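Local structure of DNA-binding response regulator, merR family (3CNB) at residues Met23-Phe32 with Phe117-Val128. The protein is a putative DNA-binding response regulator whose receiver domain, the part described here, is probably controlled by phosphorylation. Residues are numbered along the deposited sequence; the frame is centred on the assembly and turned at random.
Sequences MLTQFLENLF and FTLLEKTIKQLV
With CG of F27 anti to the backbone N (chi1 -178°) and CG of F117 anti to the carbonyl carbon, the two rings meet between their helices as a T-shaped pair. F117 brings its edge to the face of F27, planes 66° apart, and F117 CD1 stands over the ring centre, 3.7 Å from F27 CG. At the edge of the F27 ring, near its plane, CZ lies 3.9 Å from E121 CB, while L120 CD2 comes in obliquely toward F27 CE2 and also meets L24 CD1. M23 SD adds an oblique Met-aromatic contact to F117. A leucine in place of F27 would probably leave the F117 edge without its aromatic face and open a gap beside L120 and E121. Further along, L31 divides its methyls: CD1 reaches I124 CG2 at 3.7 Å, and CD2 lies against the aliphatic part of K125, whose NZ forms a salt bridge with E121 OE1. I124 CD1 meets L28 CD2 at 3.9 Å, and I124 CG2 approaches the edge of F32. Helix segments 23-31 and 117-128, crossing at -54°, thus illustrate how helices on one face of a parallel sheet join through interlocking apolar side chains, here the first and last helices of the CheY-like receiver fold.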
loop_
_atom_site.group_PDB
_atom_site.type_symbol
_atom_site.label_atom_id
_atom_site.label_comp_id
_atom_site.label_asym_id
_atom_site.label_seq_id
_atom_site.Cartn_x
_atom_site.Cartn_y
_atom_site.Cartn_z
ATOM N N MET A 23 2.902 -6.618 -11.784
ATOM C CA MET A 23 4.314 -6.222 -11.810
ATOM C C MET A 23 4.822 -5.896 -10.408
ATOM O O MET A 23 5.874 -6.398 -9.988
ATOM C CB MET A 23 4.550 -5.042 -12.766
ATOM C CG MET A 23 5.833 -4.241 -12.470
ATOM S SD MET A 23 6.222 -2.945 -13.645
ATOM C CE MET A 23 6.080 -3.925 -15.167
ATOM N N LEU A 24 4.064 -5.068 -9.687
ATOM C CA LEU A 24 4.346 -4.792 -8.276
ATOM C C LEU A 24 4.379 -6.068 -7.444
ATOM O O LEU A 24 5.222 -6.222 -6.562
ATOM C CB LEU A 24 3.320 -3.801 -7.710
ATOM C CG LEU A 24 3.522 -3.297 -6.276
ATOM C CD1 LEU A 24 4.889 -2.643 -6.098
ATOM C CD2 LEU A 24 2.431 -2.333 -5.904
ATOM N N THR A 25 3.468 -6.998 -7.730
ATOM C CA THR A 25 3.405 -8.269 -6.997
ATOM C C THR A 25 4.658 -9.079 -7.264
ATOM O O THR A 25 5.256 -9.612 -6.330
ATOM C CB THR A 25 2.146 -9.129 -7.390
ATOM O OG1 THR A 25 0.958 -8.400 -7.058
ATOM C CG2 THR A 25 2.128 -10.449 -6.643
ATOM N N GLN A 26 5.055 -9.146 -8.535
ATOM C CA GLN A 26 6.236 -9.915 -8.937
ATOM C C GLN A 26 7.512 -9.334 -8.348
ATOM O O GLN A 26 8.360 -10.067 -7.850
ATOM C CB GLN A 26 6.354 -9.934 -10.457
ATOM C CG GLN A 26 7.405 -10.891 -10.988
ATOM C CD GLN A 26 7.169 -12.302 -10.559
ATOM O OE1 GLN A 26 6.164 -12.908 -10.910
ATOM N NE2 GLN A 26 8.103 -12.846 -9.795
ATOM N N PHE A 27 7.645 -8.019 -8.445
ATOM C CA PHE A 27 8.726 -7.291 -7.780
ATOM C C PHE A 27 8.826 -7.589 -6.276
ATOM O O PHE A 27 9.925 -7.828 -5.739
ATOM C CB PHE A 27 8.555 -5.786 -7.991
ATOM C CG PHE A 27 9.660 -4.965 -7.378
ATOM C CD1 PHE A 27 10.899 -4.854 -8.024
ATOM C CD2 PHE A 27 9.476 -4.330 -6.156
ATOM C CE1 PHE A 27 11.925 -4.111 -7.465
ATOM C CE2 PHE A 27 10.494 -3.573 -5.594
ATOM C CZ PHE A 27 11.723 -3.464 -6.260
ATOM N N LEU A 28 7.693 -7.561 -5.587
ATOM C CA LEU A 28 7.711 -7.787 -4.159
ATOM C C LEU A 28 7.927 -9.256 -3.790
ATOM O O LEU A 28 8.498 -9.541 -2.738
ATOM C CB LEU A 28 6.454 -7.221 -3.505
ATOM C CG LEU A 28 6.246 -5.716 -3.517
ATOM C CD1 LEU A 28 4.837 -5.399 -2.954
ATOM C CD2 LEU A 28 7.322 -5.062 -2.701
ATOM N N GLU A 29 7.494 -10.187 -4.645
ATOM C CA GLU A 29 7.824 -11.622 -4.462
ATOM C C GLU A 29 9.302 -11.919 -4.687
ATOM O O GLU A 29 9.875 -12.748 -3.978
ATOM C CB GLU A 29 6.970 -12.534 -5.363
ATOM C CG GLU A 29 5.487 -12.528 -4.958
ATOM C CD GLU A 29 4.587 -13.379 -5.832
ATOM O OE1 GLU A 29 4.927 -13.630 -7.012
ATOM O OE2 GLU A 29 3.519 -13.783 -5.325
ATOM N N ASN A 30 9.899 -11.266 -5.688
ATOM C CA ASN A 30 11.353 -11.309 -5.913
ATOM C C ASN A 30 12.097 -10.843 -4.663
ATOM O O ASN A 30 13.023 -11.495 -4.220
ATOM C CB ASN A 30 11.765 -10.425 -7.102
ATOM C CG ASN A 30 11.257 -10.946 -8.437
ATOM O OD1 ASN A 30 10.729 -12.049 -8.521
ATOM N ND2 ASN A 30 11.391 -10.130 -9.492
ATOM N N LEU A 31 11.663 -9.712 -4.108
ATOM C CA LEU A 31 12.278 -9.088 -2.932
ATOM C C LEU A 31 12.083 -9.911 -1.662
ATOM O O LEU A 31 12.985 -10.006 -0.838
ATOM C CB LEU A 31 11.654 -7.704 -2.709
ATOM C CG LEU A 31 12.521 -6.461 -2.535
ATOM C CD1 LEU A 31 11.643 -5.343 -2.012
ATOM C CD2 LEU A 31 13.715 -6.694 -1.611
ATOM N N PHE A 32 10.896 -10.484 -1.489
ATOM C CA PHE A 32 10.597 -11.244 -0.279
ATOM C C PHE A 32 10.035 -12.604 -0.672
ATOM O O PHE A 32 8.814 -12.750 -0.713
ATOM C CB PHE A 32 9.553 -10.515 0.591
ATOM C CG PHE A 32 9.929 -9.106 0.985
ATOM C CD1 PHE A 32 9.265 -8.015 0.425
ATOM C CD2 PHE A 32 10.899 -8.870 1.954
ATOM C CE1 PHE A 32 9.591 -6.706 0.784
ATOM C CE2 PHE A 32 11.238 -7.554 2.328
ATOM C CZ PHE A 32 10.581 -6.471 1.743
ATOM N N PHE A 117 11.269 2.104 -8.565
ATOM C CA PHE A 117 11.476 0.815 -7.924
ATOM C C PHE A 117 12.800 0.678 -7.135
ATOM O O PHE A 117 12.884 -0.118 -6.216
ATOM C CB PHE A 117 11.317 -0.308 -8.952
ATOM C CG PHE A 117 9.884 -0.614 -9.296
ATOM C CD1 PHE A 117 9.161 -1.522 -8.541
ATOM C CD2 PHE A 117 9.265 0.005 -10.377
ATOM C CE1 PHE A 117 7.838 -1.819 -8.851
ATOM C CE2 PHE A 117 7.939 -0.278 -10.700
ATOM C CZ PHE A 117 7.224 -1.191 -9.936
ATOM N N THR A 118 13.827 1.439 -7.497
ATOM C CA THR A 118 15.043 1.529 -6.651
ATOM C C THR A 118 14.746 2.125 -5.263
ATOM O O THR A 118 15.120 1.571 -4.215
ATOM C CB THR A 118 16.114 2.380 -7.355
ATOM O OG1 THR A 118 16.480 1.731 -8.573
ATOM C CG2 THR A 118 17.374 2.567 -6.491
ATOM N N LEU A 119 14.069 3.260 -5.257
ATOM C CA LEU A 119 13.642 3.852 -3.994
ATOM C C LEU A 119 12.686 2.944 -3.183
ATOM O O LEU A 119 12.845 2.789 -1.973
ATOM C CB LEU A 119 13.019 5.206 -4.277
ATOM C CG LEU A 119 12.463 6.017 -3.094
ATOM C CD1 LEU A 119 13.510 6.262 -1.984
ATOM C CD2 LEU A 119 11.883 7.324 -3.614
ATOM N N LEU A 120 11.722 2.323 -3.859
ATOM C CA LEU A 120 10.804 1.401 -3.196
ATOM C C LEU A 120 11.489 0.211 -2.553
ATOM O O LEU A 120 11.166 -0.143 -1.423
ATOM C CB LEU A 120 9.713 0.919 -4.161
ATOM C CG LEU A 120 8.779 -0.154 -3.560
ATOM C CD1 LEU A 120 7.810 0.486 -2.518
ATOM C CD2 LEU A 120 8.018 -0.959 -4.623
ATOM N N GLU A 121 12.437 -0.391 -3.263
ATOM C CA GLU A 121 13.230 -1.510 -2.738
ATOM C C GLU A 121 13.865 -1.170 -1.376
ATOM O O GLU A 121 13.715 -1.927 -0.426
ATOM C CB GLU A 121 14.295 -1.923 -3.757
ATOM C CG GLU A 121 14.997 -3.260 -3.461
ATOM C CD GLU A 121 16.355 -3.114 -2.778
ATOM O OE1 GLU A 121 17.049 -4.145 -2.625
ATOM O OE2 GLU A 121 16.746 -1.983 -2.403
ATOM N N LYS A 122 14.541 -0.022 -1.296
ATOM C CA LYS A 122 15.185 0.462 -0.062
ATOM C C LYS A 122 14.154 0.752 1.015
ATOM O O LYS A 122 14.312 0.329 2.162
ATOM C CB LYS A 122 15.912 1.774 -0.360
ATOM C CG LYS A 122 16.826 2.279 0.748
ATOM C CD LYS A 122 18.262 2.085 0.329
ATOM C CE LYS A 122 19.220 2.850 1.197
ATOM N NZ LYS A 122 20.522 2.918 0.496
ATOM N N THR A 123 13.108 1.489 0.622
ATOM C CA THR A 123 12.070 1.994 1.522
ATOM C C THR A 123 11.321 0.878 2.214
ATOM O O THR A 123 11.303 0.830 3.436
ATOM C CB THR A 123 11.078 2.912 0.781
ATOM O OG1 THR A 123 11.796 3.998 0.195
ATOM C CG2 THR A 123 10.039 3.482 1.730
ATOM N N ILE A 124 10.744 -0.043 1.446
ATOM C CA ILE A 124 9.958 -1.125 2.048
ATOM C C ILE A 124 10.786 -2.036 2.950
ATOM O O ILE A 124 10.303 -2.453 3.997
ATOM C CB ILE A 124 9.112 -1.947 1.003
ATOM C CG1 ILE A 124 8.068 -2.822 1.717
ATOM C CG2 ILE A 124 10.007 -2.806 0.093
ATOM C CD1 ILE A 124 7.006 -3.420 0.777
ATOM N N LYS A 125 12.028 -2.330 2.559
ATOM C CA LYS A 125 12.928 -3.122 3.406
ATOM C C LYS A 125 13.201 -2.419 4.748
ATOM O O LYS A 125 13.106 -3.026 5.812
ATOM C CB LYS A 125 14.237 -3.399 2.669
ATOM C CG LYS A 125 14.115 -4.384 1.522
ATOM C CD LYS A 125 15.361 -5.245 1.411
ATOM C CE LYS A 125 16.500 -4.538 0.706
ATOM N NZ LYS A 125 17.710 -5.403 0.650
ATOM N N GLN A 126 13.540 -1.136 4.678
ATOM C CA GLN A 126 13.711 -0.322 5.875
ATOM C C GLN A 126 12.490 -0.414 6.784
ATOM O O GLN A 126 12.599 -0.791 7.951
ATOM C CB GLN A 126 13.979 1.136 5.499
ATOM C CG GLN A 126 14.578 1.967 6.621
ATOM C CD GLN A 126 13.593 2.966 7.197
ATOM O OE1 GLN A 126 12.911 3.679 6.460
ATOM N NE2 GLN A 126 13.514 3.023 8.521
ATOM N N LEU A 127 11.328 -0.067 6.241
ATOM C CA LEU A 127 10.083 -0.032 7.028
ATOM C C LEU A 127 9.731 -1.359 7.689
ATOM O O LEU A 127 9.232 -1.370 8.811
ATOM C CB LEU A 127 8.900 0.490 6.193
ATOM C CG LEU A 127 8.983 1.967 5.803
ATOM C CD1 LEU A 127 8.005 2.292 4.679
ATOM C CD2 LEU A 127 8.769 2.905 7.005
ATOM N N VAL A 128 10.007 -2.465 6.999
ATOM C CA VAL A 128 9.732 -3.793 7.522
ATOM C C VAL A 128 10.626 -4.055 8.731
ATOM O O VAL A 128 10.155 -4.546 9.765
ATOM C CB VAL A 128 9.915 -4.864 6.427
ATOM C CG1 VAL A 128 10.102 -6.263 7.012
ATOM C CG2 VAL A 128 8.717 -4.847 5.495
#